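Local atomic coordinates of glucose-1-phosphate thymidylyltransferase (Bacillus anthracis, PDB entry 4ECM), a protein that catalyses the transfer of a thymidylyl group from dTTP to glucose 1-phosphate, releasing pyrophosphate and making dTDP-glucose for dTDP-L-rhamnose biosynthesis. Residues A[83-88]-A[99-104]; A[27-32]-A[56-61]; A[64-69]-A[95-100]. All coordinates share one frame; numbering follows the deposited sequence.

Interaction 1: A[83-88]-A[99-104]. With DAU (2'deoxy-thymidine-5'-diphospho-alpha-D-glucose), chain B.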
loop_
_atom_site.group_PDB
_atom_site.type_symbol
_atom_site.label_atom_id
_atom_site.label_comp_id
_atom_site.label_asym_id
_atom_site.label_seq_id
_atom_site.Cartn_x
_atom_site.Cartn_y
_atom_site.Cartn_z
ATOM N N GLY A 83 0.032 -6.323 -4.180
ATOM C CA GLY A 83 0.282 -6.064 -2.767
ATOM C C GLY A 83 -0.859 -6.542 -1.884
ATOM O O GLY A 83 -0.657 -7.265 -0.909
ATOM N N ASP A 84 -2.068 -6.145 -2.239
ATOM C CA ASP A 84 -3.253 -6.495 -1.456
ATOM C C ASP A 84 -3.587 -7.967 -1.562
ATOM O O ASP A 84 -3.948 -8.581 -0.577
ATOM C CB ASP A 84 -4.440 -5.641 -1.876
ATOM C CG ASP A 84 -4.337 -4.200 -1.381
ATOM O OD1 ASP A 84 -3.538 -3.905 -0.453
ATOM O OD2 ASP A 84 -5.089 -3.362 -1.909
ATOM N N VAL A 85 -3.431 -8.543 -2.746
ATOM C CA VAL A 85 -3.711 -9.951 -2.925
ATOM C C VAL A 85 -2.765 -10.765 -2.056
ATOM O O VAL A 85 -3.189 -11.667 -1.321
ATOM C CB VAL A 85 -3.608 -10.369 -4.399
ATOM C CG1 VAL A 85 -3.747 -11.882 -4.537
ATOM C CG2 VAL A 85 -4.671 -9.622 -5.242
ATOM N N VAL A 86 -1.484 -10.427 -2.107
ATOM C CA VAL A 86 -0.494 -11.126 -1.297
ATOM C C VAL A 86 -0.723 -10.889 0.201
ATOM O O VAL A 86 -0.530 -11.801 1.002
ATOM C CB VAL A 86 0.930 -10.760 -1.730
ATOM C CG1 VAL A 86 1.950 -11.331 -0.761
ATOM C CG2 VAL A 86 1.180 -11.277 -3.166
ATOM N N SER A 87 -1.158 -9.683 0.591
ATOM C CA SER A 87 -1.424 -9.438 2.001
ATOM C C SER A 87 -2.493 -10.378 2.496
ATOM O O SER A 87 -2.456 -10.789 3.646
ATOM C CB SER A 87 -1.829 -7.996 2.283
ATOM O OG SER A 87 -0.772 -7.111 1.961
ATOM N N PHE A 88 -3.475 -10.696 1.657
ATOM C CA PHE A 88 -4.502 -11.683 2.067
ATOM C C PHE A 88 -4.010 -13.121 2.054
ATOM O O PHE A 88 -4.258 -13.881 3.000
ATOM C CB PHE A 88 -5.718 -11.678 1.136
ATOM C CG PHE A 88 -6.828 -10.783 1.563
ATOM C CD1 PHE A 88 -7.717 -11.199 2.555
ATOM C CD2 PHE A 88 -7.045 -9.558 0.933
ATOM C CE1 PHE A 88 -8.789 -10.379 2.949
ATOM C CE2 PHE A 88 -8.120 -8.730 1.316
ATOM C CZ PHE A 88 -8.989 -9.138 2.324
ATOM N N PHE A 99 1.447 -20.962 -2.537
ATOM C CA PHE A 99 1.225 -19.999 -3.612
ATOM C C PHE A 99 2.482 -19.523 -4.316
ATOM O O PHE A 99 3.538 -19.375 -3.711
ATOM C CB PHE A 99 0.494 -18.736 -3.096
ATOM C CG PHE A 99 -0.916 -18.987 -2.608
ATOM C CD1 PHE A 99 -1.864 -19.548 -3.448
ATOM C CD2 PHE A 99 -1.306 -18.601 -1.336
ATOM C CE1 PHE A 99 -3.154 -19.774 -3.012
ATOM C CE2 PHE A 99 -2.601 -18.817 -0.885
ATOM C CZ PHE A 99 -3.529 -19.397 -1.723
ATOM N N THR A 100 2.331 -19.244 -5.600
ATOM C CA THR A 100 3.385 -18.662 -6.430
ATOM C C THR A 100 2.662 -17.559 -7.210
ATOM O O THR A 100 1.535 -17.774 -7.677
ATOM C CB THR A 100 4.018 -19.719 -7.355
ATOM O OG1 THR A 100 4.609 -20.752 -6.553
ATOM C CG2 THR A 100 5.110 -19.106 -8.266
ATOM N N TYR A 101 3.283 -16.386 -7.345
ATOM C CA TYR A 101 2.638 -15.252 -7.991
ATOM C C TYR A 101 3.330 -14.716 -9.238
ATOM O O TYR A 101 4.562 -14.634 -9.300
ATOM C CB TYR A 101 2.557 -14.074 -6.992
ATOM C CG TYR A 101 1.824 -14.371 -5.691
ATOM C CD1 TYR A 101 0.466 -14.096 -5.550
ATOM C CD2 TYR A 101 2.503 -14.872 -4.587
ATOM C CE1 TYR A 101 -0.220 -14.358 -4.322
ATOM C CE2 TYR A 101 1.835 -15.137 -3.366
ATOM C CZ TYR A 101 0.477 -14.872 -3.248
ATOM O OH TYR A 101 -0.159 -15.122 -2.061
ATOM N N ARG A 102 2.524 -14.301 -10.207
ATOM C CA ARG A 102 3.033 -13.642 -11.413
ATOM C C ARG A 102 2.131 -12.479 -11.819
ATOM O O ARG A 102 0.931 -12.529 -11.627
ATOM C CB ARG A 102 3.181 -14.603 -12.569
ATOM C CG ARG A 102 4.114 -15.755 -12.276
ATOM C CD ARG A 102 4.673 -16.275 -13.574
ATOM N NE ARG A 102 5.733 -15.404 -14.074
ATOM C CZ ARG A 102 6.082 -15.292 -15.349
ATOM N NH1 ARG A 102 5.402 -15.931 -16.304
ATOM N NH2 ARG A 102 7.085 -14.484 -15.679
ATOM N N VAL A 103 2.745 -11.454 -12.402
ATOM C CA VAL A 103 2.074 -10.243 -12.823
ATOM C C VAL A 103 1.649 -10.252 -14.292
ATOM O O VAL A 103 2.434 -10.585 -15.172
ATOM C CB VAL A 103 3.020 -9.009 -12.624
ATOM C CG1 VAL A 103 2.407 -7.715 -13.228
ATOM C CG2 VAL A 103 3.366 -8.830 -11.147
ATOM N N GLN A 104 0.394 -9.868 -14.533
ATOM C CA GLN A 104 -0.133 -9.700 -15.874
ATOM C C GLN A 104 -0.117 -8.189 -16.084
ATOM O O GLN A 104 -0.832 -7.459 -15.412
ATOM C CB GLN A 104 -1.545 -10.266 -16.000
ATOM C CG GLN A 104 -2.055 -10.217 -17.421
ATOM C CD GLN A 104 -3.453 -10.756 -17.582
ATOM O OE1 GLN A 104 -4.212 -10.882 -16.608
ATOM N NE2 GLN A 104 -3.818 -11.076 -18.835
HETATM O O6 DAU B . -17.739 -16.134 -16.143
HETATM C C6 DAU B . -17.726 -17.105 -17.191
HETATM C C5 DAU B . -17.270 -16.451 -18.488
HETATM O O5 DAU B . -15.999 -15.857 -18.242
HETATM C C4 DAU B . -17.185 -17.463 -19.636
HETATM O O4 DAU B . -18.470 -17.992 -19.941
HETATM C C3 DAU B . -16.600 -16.850 -20.905
HETATM O O3 DAU B . -16.438 -17.891 -21.892
HETATM C C2 DAU B . -15.254 -16.207 -20.551
HETATM O O2 DAU B . -14.699 -15.515 -21.686
HETATM C C1 DAU B . -15.396 -15.238 -19.384
HETATM O O1 DAU B . -16.177 -14.124 -19.800
HETATM P P2 DAU B . -16.069 -12.706 -19.034
HETATM O O3P DAU B . -16.806 -12.752 -17.716
HETATM O O4P DAU B . -16.377 -11.644 -20.052
HETATM O OPP DAU B . -14.497 -12.645 -18.658
HETATM P P DAU B . -13.858 -11.413 -17.846
HETATM O O1P DAU B . -14.888 -10.864 -16.888
HETATM O O2P DAU B . -13.181 -10.522 -18.822
HETATM O "O5'" DAU B . -12.735 -12.140 -16.944
HETATM C "C5'" DAU B . -13.137 -12.965 -15.871
HETATM C "C4'" DAU B . -12.033 -13.254 -14.854
HETATM O "O4'" DAU B . -10.762 -13.537 -15.438
HETATM C "C3'" DAU B . -11.842 -12.138 -13.850
HETATM O "O3'" DAU B . -11.969 -12.756 -12.566
HETATM C "C2'" DAU B . -10.440 -11.622 -14.063
HETATM C "C1'" DAU B . -9.760 -12.712 -14.879
HETATM N N11 DAU B . -9.000 -12.261 -16.057
HETATM C C61 DAU B . -9.689 -11.525 -17.055
HETATM C C51 DAU B . -8.993 -10.793 -17.996
HETATM C C5A DAU B . -9.737 -10.102 -19.120
HETATM C C21 DAU B . -7.615 -12.055 -15.917
HETATM O O21 DAU B . -6.976 -12.692 -14.924
HETATM N N31 DAU B . -6.900 -11.347 -16.826
HETATM C C41 DAU B . -7.519 -10.705 -17.850
HETATM O O41 DAU B . -6.793 -9.987 -18.737
#

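Interaction 2: A[27-32]-A[56-61]. With DAU (2'deoxy-thymidine-5'-diphospho-alpha-D-glucose), chain B.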
loop_
_atom_site.group_PDB
_atom_site.type_symbol
_atom_site.label_atom_id
_atom_site.label_comp_id
_atom_site.label_asym_id
_atom_site.label_seq_id
_atom_site.Cartn_x
_atom_site.Cartn_y
_atom_site.Cartn_z
ATOM N N GLY A 27 -2.975 -25.940 -9.627
ATOM C CA GLY A 27 -4.097 -25.007 -9.583
ATOM C C GLY A 27 -3.693 -23.612 -10.072
ATOM O O GLY A 27 -2.576 -23.154 -9.825
ATOM N N ILE A 28 -4.609 -22.942 -10.768
ATOM C CA ILE A 28 -4.391 -21.601 -11.288
ATOM C C ILE A 28 -5.617 -20.740 -11.012
ATOM O O ILE A 28 -6.728 -21.127 -11.347
ATOM C CB ILE A 28 -4.135 -21.634 -12.798
ATOM C CG1 ILE A 28 -2.868 -22.465 -13.102
ATOM C CG2 ILE A 28 -3.997 -20.222 -13.350
ATOM C CD1 ILE A 28 -2.641 -22.749 -14.571
ATOM N N ILE A 29 -5.427 -19.596 -10.357
ATOM C CA ILE A 29 -6.534 -18.665 -10.125
ATOM C C ILE A 29 -6.180 -17.392 -10.879
ATOM O O ILE A 29 -5.139 -16.783 -10.624
ATOM C CB ILE A 29 -6.764 -18.315 -8.638
ATOM C CG1 ILE A 29 -6.994 -19.568 -7.802
ATOM C CG2 ILE A 29 -7.990 -17.373 -8.497
ATOM C CD1 ILE A 29 -7.138 -19.295 -6.307
ATOM N N LEU A 30 -7.032 -17.012 -11.821
ATOM C CA LEU A 30 -6.820 -15.821 -12.628
ATOM C C LEU A 30 -7.573 -14.696 -11.954
ATOM O O LEU A 30 -8.809 -14.679 -11.939
ATOM C CB LEU A 30 -7.283 -16.056 -14.076
ATOM C CG LEU A 30 -6.540 -17.193 -14.789
ATOM C CD1 LEU A 30 -6.957 -17.274 -16.255
ATOM C CD2 LEU A 30 -4.993 -17.032 -14.679
ATOM N N ALA A 31 -6.825 -13.761 -11.377
ATOM C CA ALA A 31 -7.422 -12.685 -10.607
ATOM C C ALA A 31 -7.036 -11.311 -11.115
ATOM O O ALA A 31 -6.984 -10.358 -10.348
ATOM C CB ALA A 31 -7.051 -12.842 -9.122
ATOM N N GLY A 32 -6.804 -11.203 -12.421
ATOM C CA GLY A 32 -6.432 -9.934 -13.045
ATOM C C GLY A 32 -7.637 -9.125 -13.486
ATOM O O GLY A 32 -8.694 -9.162 -12.856
ATOM N N PRO A 56 -13.317 -12.755 1.404
ATOM C CA PRO A 56 -12.970 -12.085 0.160
ATOM C C PRO A 56 -13.239 -13.053 -0.977
ATOM O O PRO A 56 -13.026 -14.247 -0.816
ATOM C CB PRO A 56 -11.473 -11.848 0.278
ATOM C CG PRO A 56 -11.147 -12.017 1.665
ATOM C CD PRO A 56 -12.177 -12.861 2.315
ATOM N N MET A 57 -13.691 -12.541 -2.107
ATOM C CA MET A 57 -14.056 -13.361 -3.253
ATOM C C MET A 57 -13.036 -14.453 -3.590
ATOM O O MET A 57 -13.413 -15.584 -3.850
ATOM C CB MET A 57 -14.258 -12.451 -4.467
ATOM C CG MET A 57 -14.695 -13.139 -5.759
ATOM S SD MET A 57 -14.808 -11.986 -7.163
ATOM C CE MET A 57 -15.912 -10.680 -6.538
ATOM N N ILE A 58 -11.752 -14.114 -3.561
ATOM C CA ILE A 58 -10.708 -15.059 -3.974
ATOM C C ILE A 58 -10.562 -16.277 -3.063
ATOM O O ILE A 58 -10.075 -17.323 -3.508
ATOM C CB ILE A 58 -9.350 -14.331 -4.205
ATOM C CG1 ILE A 58 -8.406 -15.189 -5.059
ATOM C CG2 ILE A 58 -8.721 -13.885 -2.898
ATOM C CD1 ILE A 58 -7.191 -14.432 -5.512
ATOM N N TYR A 59 -10.989 -16.162 -1.801
ATOM C CA TYR A 59 -10.903 -17.296 -0.876
ATOM C C TYR A 59 -11.707 -18.482 -1.378
ATOM O O TYR A 59 -11.346 -19.617 -1.116
ATOM C CB TYR A 59 -11.412 -16.942 0.524
ATOM C CG TYR A 59 -10.413 -16.312 1.473
ATOM C CD1 TYR A 59 -9.365 -15.527 1.013
ATOM C CD2 TYR A 59 -10.581 -16.432 2.856
ATOM C CE1 TYR A 59 -8.475 -14.924 1.901
ATOM C CE2 TYR A 59 -9.699 -15.827 3.747
ATOM C CZ TYR A 59 -8.653 -15.072 3.258
ATOM O OH TYR A 59 -7.775 -14.486 4.128
ATOM N N HIS A 60 -12.801 -18.217 -2.074
ATOM C CA HIS A 60 -13.663 -19.289 -2.570
ATOM C C HIS A 60 -12.907 -20.194 -3.545
ATOM O O HIS A 60 -12.991 -21.407 -3.436
ATOM C CB HIS A 60 -14.946 -18.735 -3.207
ATOM C CG HIS A 60 -15.834 -18.024 -2.236
ATOM N ND1 HIS A 60 -16.917 -18.628 -1.637
ATOM C CD2 HIS A 60 -15.762 -16.775 -1.710
ATOM C CE1 HIS A 60 -17.496 -17.773 -0.809
ATOM N NE2 HIS A 60 -16.807 -16.644 -0.824
ATOM N N ALA A 61 -12.144 -19.592 -4.451
ATOM C CA ALA A 61 -11.384 -20.341 -5.440
ATOM C C ALA A 61 -10.283 -21.160 -4.771
ATOM O O ALA A 61 -10.040 -22.331 -5.128
ATOM C CB ALA A 61 -10.812 -19.396 -6.478
HETATM O O6 DAU B . -17.739 -16.134 -16.143
HETATM C C6 DAU B . -17.726 -17.105 -17.191
HETATM C C5 DAU B . -17.270 -16.451 -18.488
HETATM O O5 DAU B . -15.999 -15.857 -18.242
HETATM C C4 DAU B . -17.185 -17.463 -19.636
HETATM O O4 DAU B . -18.470 -17.992 -19.941
HETATM C C3 DAU B . -16.600 -16.850 -20.905
HETATM O O3 DAU B . -16.438 -17.891 -21.892
HETATM C C2 DAU B . -15.254 -16.207 -20.551
HETATM O O2 DAU B . -14.699 -15.515 -21.686
HETATM C C1 DAU B . -15.396 -15.238 -19.384
HETATM O O1 DAU B . -16.177 -14.124 -19.800
HETATM P P2 DAU B . -16.069 -12.706 -19.034
HETATM O O3P DAU B . -16.806 -12.752 -17.716
HETATM O O4P DAU B . -16.377 -11.644 -20.052
HETATM O OPP DAU B . -14.497 -12.645 -18.658
HETATM P P DAU B . -13.858 -11.413 -17.846
HETATM O O1P DAU B . -14.888 -10.864 -16.888
HETATM O O2P DAU B . -13.181 -10.522 -18.822
HETATM O "O5'" DAU B . -12.735 -12.140 -16.944
HETATM C "C5'" DAU B . -13.137 -12.965 -15.871
HETATM C "C4'" DAU B . -12.033 -13.254 -14.854
HETATM O "O4'" DAU B . -10.762 -13.537 -15.438
HETATM C "C3'" DAU B . -11.842 -12.138 -13.850
HETATM O "O3'" DAU B . -11.969 -12.756 -12.566
HETATM C "C2'" DAU B . -10.440 -11.622 -14.063
HETATM C "C1'" DAU B . -9.760 -12.712 -14.879
HETATM N N11 DAU B . -9.000 -12.261 -16.057
HETATM C C61 DAU B . -9.689 -11.525 -17.055
HETATM C C51 DAU B . -8.993 -10.793 -17.996
HETATM C C5A DAU B . -9.737 -10.102 -19.120
HETATM C C21 DAU B . -7.615 -12.055 -15.917
HETATM O O21 DAU B . -6.976 -12.692 -14.924
HETATM N N31 DAU B . -6.900 -11.347 -16.826
HETATM C C41 DAU B . -7.519 -10.705 -17.850
HETATM O O41 DAU B . -6.793 -9.987 -18.737
#

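Interaction 3: A[64-69]-A[95-100]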
loop_
_atom_site.group_PDB
_atom_site.type_symbol
_atom_site.label_atom_id
_atom_site.label_comp_id
_atom_site.label_asym_id
_atom_site.label_seq_id
_atom_site.Cartn_x
_atom_site.Cartn_y
_atom_site.Cartn_z
ATOM N N LYS A 64 -11.897 -24.157 -3.087
ATOM C CA LYS A 64 -12.297 -25.158 -4.075
ATOM C C LYS A 64 -11.125 -26.061 -4.449
ATOM O O LYS A 64 -11.270 -27.277 -4.535
ATOM C CB LYS A 64 -12.828 -24.515 -5.360
ATOM C CG LYS A 64 -14.178 -23.877 -5.265
ATOM C CD LYS A 64 -15.296 -24.892 -4.986
ATOM C CE LYS A 64 -16.622 -24.164 -4.869
ATOM N NZ LYS A 64 -17.693 -25.003 -4.338
ATOM N N LEU A 65 -9.974 -25.450 -4.700
ATOM C CA LEU A 65 -8.777 -26.198 -5.076
ATOM C C LEU A 65 -8.253 -27.014 -3.888
ATOM O O LEU A 65 -7.951 -28.205 -4.013
ATOM C CB LEU A 65 -7.710 -25.251 -5.627
ATOM C CG LEU A 65 -8.057 -24.579 -6.963
ATOM C CD1 LEU A 65 -7.143 -23.389 -7.254
ATOM C CD2 LEU A 65 -8.039 -25.604 -8.122
ATOM N N LYS A 66 -8.185 -26.394 -2.726
ATOM C CA LYS A 66 -7.694 -27.098 -1.557
ATOM C C LYS A 66 -8.521 -28.358 -1.272
ATOM O O LYS A 66 -7.960 -29.412 -0.979
ATOM C CB LYS A 66 -7.729 -26.227 -0.319
ATOM C CG LYS A 66 -7.137 -26.948 0.895
ATOM C CD LYS A 66 -7.408 -26.210 2.158
ATOM C CE LYS A 66 -6.777 -26.924 3.354
ATOM N NZ LYS A 66 -7.099 -26.215 4.621
ATOM N N GLN A 67 -9.846 -28.231 -1.352
ATOM C CA GLN A 67 -10.745 -29.358 -1.125
ATOM C C GLN A 67 -10.470 -30.529 -2.047
ATOM O O GLN A 67 -10.797 -31.661 -1.704
ATOM C CB GLN A 67 -12.208 -28.943 -1.244
ATOM C CG GLN A 67 -12.714 -28.108 -0.069
ATOM C CD GLN A 67 -12.617 -28.840 1.279
ATOM O OE1 GLN A 67 -11.575 -28.799 1.964
ATOM N NE2 GLN A 67 -13.722 -29.468 1.683
ATOM N N CYS A 68 -9.886 -30.255 -3.204
ATOM C CA CYS A 68 -9.534 -31.300 -4.134
ATOM C C CYS A 68 -8.058 -31.752 -3.960
ATOM O O CYS A 68 -7.516 -32.474 -4.790
ATOM C CB CYS A 68 -9.754 -30.800 -5.549
ATOM S SG CYS A 68 -9.934 -32.149 -6.637
ATOM N N ASP A 69 -7.422 -31.330 -2.871
ATOM C CA ASP A 69 -6.014 -31.669 -2.601
ATOM C C ASP A 69 -5.076 -31.071 -3.671
ATOM O O ASP A 69 -4.015 -31.607 -3.944
ATOM C CB ASP A 69 -5.797 -33.189 -2.432
ATOM C CG ASP A 69 -6.527 -33.741 -1.219
ATOM O OD1 ASP A 69 -7.143 -34.829 -1.317
ATOM O OD2 ASP A 69 -6.509 -33.058 -0.173
ATOM N N PHE A 95 -3.445 -21.489 4.961
ATOM C CA PHE A 95 -4.573 -22.208 4.344
ATOM C C PHE A 95 -4.241 -23.646 3.970
ATOM O O PHE A 95 -5.046 -24.320 3.341
ATOM C CB PHE A 95 -5.015 -21.495 3.058
ATOM C CG PHE A 95 -5.264 -20.031 3.227
ATOM C CD1 PHE A 95 -6.408 -19.574 3.863
ATOM C CD2 PHE A 95 -4.370 -19.101 2.739
ATOM C CE1 PHE A 95 -6.646 -18.206 4.023
ATOM C CE2 PHE A 95 -4.600 -17.743 2.901
ATOM C CZ PHE A 95 -5.745 -17.299 3.545
ATOM N N GLY A 96 -3.073 -24.134 4.340
ATOM C CA GLY A 96 -2.683 -25.477 3.934
ATOM C C GLY A 96 -2.355 -25.611 2.441
ATOM O O GLY A 96 -2.398 -26.713 1.890
ATOM N N VAL A 97 -2.037 -24.501 1.767
ATOM C CA VAL A 97 -1.654 -24.562 0.352
ATOM C C VAL A 97 -0.313 -23.866 0.136
ATOM O O VAL A 97 0.342 -23.448 1.077
ATOM C CB VAL A 97 -2.715 -23.975 -0.586
ATOM C CG1 VAL A 97 -4.012 -24.772 -0.482
ATOM C CG2 VAL A 97 -2.933 -22.477 -0.288
ATOM N N SER A 98 0.085 -23.739 -1.118
ATOM C CA SER A 98 1.355 -23.162 -1.449
ATOM C C SER A 98 1.166 -22.265 -2.680
ATOM O O SER A 98 0.744 -22.750 -3.731
ATOM C CB SER A 98 2.307 -24.318 -1.704
ATOM O OG SER A 98 3.609 -23.882 -1.876
ATOM N N PHE A 99 1.447 -20.962 -2.537
ATOM C CA PHE A 99 1.225 -19.999 -3.612
ATOM C C PHE A 99 2.482 -19.523 -4.316
ATOM O O PHE A 99 3.538 -19.375 -3.711
ATOM C CB PHE A 99 0.494 -18.736 -3.096
ATOM C CG PHE A 99 -0.916 -18.987 -2.608
ATOM C CD1 PHE A 99 -1.864 -19.548 -3.448
ATOM C CD2 PHE A 99 -1.306 -18.601 -1.336
ATOM C CE1 PHE A 99 -3.154 -19.774 -3.012
ATOM C CE2 PHE A 99 -2.601 -18.817 -0.885
ATOM C CZ PHE A 99 -3.529 -19.397 -1.723
ATOM N N THR A 100 2.331 -19.244 -5.600
ATOM C CA THR A 100 3.385 -18.662 -6.430
ATOM C C THR A 100 2.662 -17.559 -7.210
ATOM O O THR A 100 1.535 -17.774 -7.677
ATOM C CB THR A 100 4.018 -19.719 -7.355
ATOM O OG1 THR A 100 4.609 -20.752 -6.553
ATOM C CG2 THR A 100 5.110 -19.106 -8.266
#

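Interaction 1: A[83-88]-A[99-104]
In the beta-alpha-beta unit formed by strand 72-77, helix 82-89 and strand 98-103, Val-86 of the helix sits on the ring of Tyr-101 from the second strand. Its methyl CG2 stands over the middle of one ring face, a CH-pi contact with 3.6 Å from Val-86 CG2 to the centroid of the Tyr-101 ring and the approach only 12° off the ring normal. All six ring carbons are therefore at similar distances from this methyl. Val-85 CG1 comes in obliquely, 4.3 Å from Tyr-101 CE1. Tyr-101 CB already points at the helix, and with CG anti to the carbonyl carbon (chi1 -57°) the ring lies against Val-86; its phenol OH is hydrogen-bonded to the carbonyl of Gly-90, just beyond the helix. At the C-terminal end of 99-104 the extended side chain of Gln-104 reads the thymine of the bound dTDP-glucose. Thymine N31 donates an almost straight bond, 169° at the hydrogen, to Gln-104 OE1 at 2.7 Å, while the return bond from Gln-104 NE2 to thymine O41 is weak, 3.2 Å and bent. Hydrogen bonds from NE2 to Gly-109 O and Gln-112 OE1 help to fix which way round the amide is turned, matching the donor-acceptor pattern of the base. Within the helix, Ser-87 OG folds back onto Gly-83 O (2.9 Å). Val-103 of a second subunit packs on Val-86, and Val-44 of a third subunit on Asp-84, Ser-87 and Phe-88. Strand 98-103 runs parallel to strand 72-77, with helix 82-89 packed against it and Ile-75 beside Tyr-101.

Interaction 2: A[27-32]-A[56-61]
No ring enters the contact of Ile-29 and Ala-31 with Ile-58 and Ala-61; the flat groups belong to the other residues of 56-61, around the start of helix 57-67. One face of the Tyr-59 ring carries Pro-56 CD, 3.8 Å above the plane and over its centre, and the His-60 ring has Met-57 O at its edge, in plane, while His-60 NE2 is hydrogen-bonded to Val-52 O. Between the segments everything is aliphatic and buried. Ile-29 straddles Ala-61 CB, its CD1 lying 3.7 Å and its CG2 4.0 Å from that methyl. The same Ile-29 CG2 also meets Ile-58 CG1 at 4.1 Å. Because CG1 of Ile-58 is anti to the backbone N (chi1 -161°), the chain stretches toward Ala-31, whose CB is 3.9 Å from Ile-58 CD1. Next along, Gly-32 N donates to thymine O21 of the bound dTDP-glucose at 2.9 Å, with an angle of 144° at the hydrogen. This is the first strand and first helix of a Rossmann-like nucleotidyltransferase core; the strand leads into the glycine-rich loop whose residues Gly-32, Gly-33, Thr-34, Gly-35, Ser-36 and Arg-37 line the pyrophosphate pocket.

Interaction 3: A[64-69]-A[95-100]
The backbones come closest at Lys-66 and Val-97, whose CA atoms are 6.8 Å apart, between the last turn of helix 57-67 and the end of the loop that leads into strand 98-103. The helix terminates in a Schellman motif: Asp-69, with positive phi (64°), is the C-prime residue, Asp-69 N bonds to Lys-66 O at 2.7 Å, and Ile-70 N bonds to Leu-65 O. In the Rossmann-like core this ending turns the chain into strand 72-77, which pairs in parallel with strand 98-103. Lys-66 carries the contact. Its CG is anti to the backbone N (chi1 -177°) and the rest of the chain is fully extended, running past Val-97 and along the carbonyl of Phe-95. At the base, Lys-66 CB lies 4.0 Å from Val-97 CG1. Toward the tip, Lys-66 CE passes Gly-96 CA at 4.4 Å, where glycine adopts a left-handed backbone conformation. The ammonium group makes a weak hydrogen bond, 3.1 Å from Lys-66 NZ to Phe-95 O, and the exact place of NZ is uncertain. Around the helix end, Asp-69 forms a salt bridge with Arg-140, and Lys-64 makes a cation-pi contact with Phe-135. Val-97 works in two directions: CG1 meets the lysine, while CG2 rests 3.4 Å above the plane of the Phe-99 ring, offset toward the rim.

Interactions 1 and 2 both reach the bound dTDP-glucose, holding one edge of its thymine, Gly-32 at O21 and Gln-104 at the neighbouring N31 and, weakly, O41. Interaction 3 has no ligand of its own but shares helix 57-67 with interaction 2 and strand 98-103, including Phe-99 and Thr-100, with interaction 1. Tyr-59, in segment 56-61, touches both other pairs of segments: its OH lies 3.6 Å from Phe-88 CD1 and 3.5 Å from Phe-95 CZ. Deeper in the core, Ile-29 CG1 of interaction 2 touches Leu-65 CD1 of interaction 3 at 3.9 Å. The centre of interaction 2 is about 10 Å from that of interaction 1 and about 11 Å from that of interaction 3.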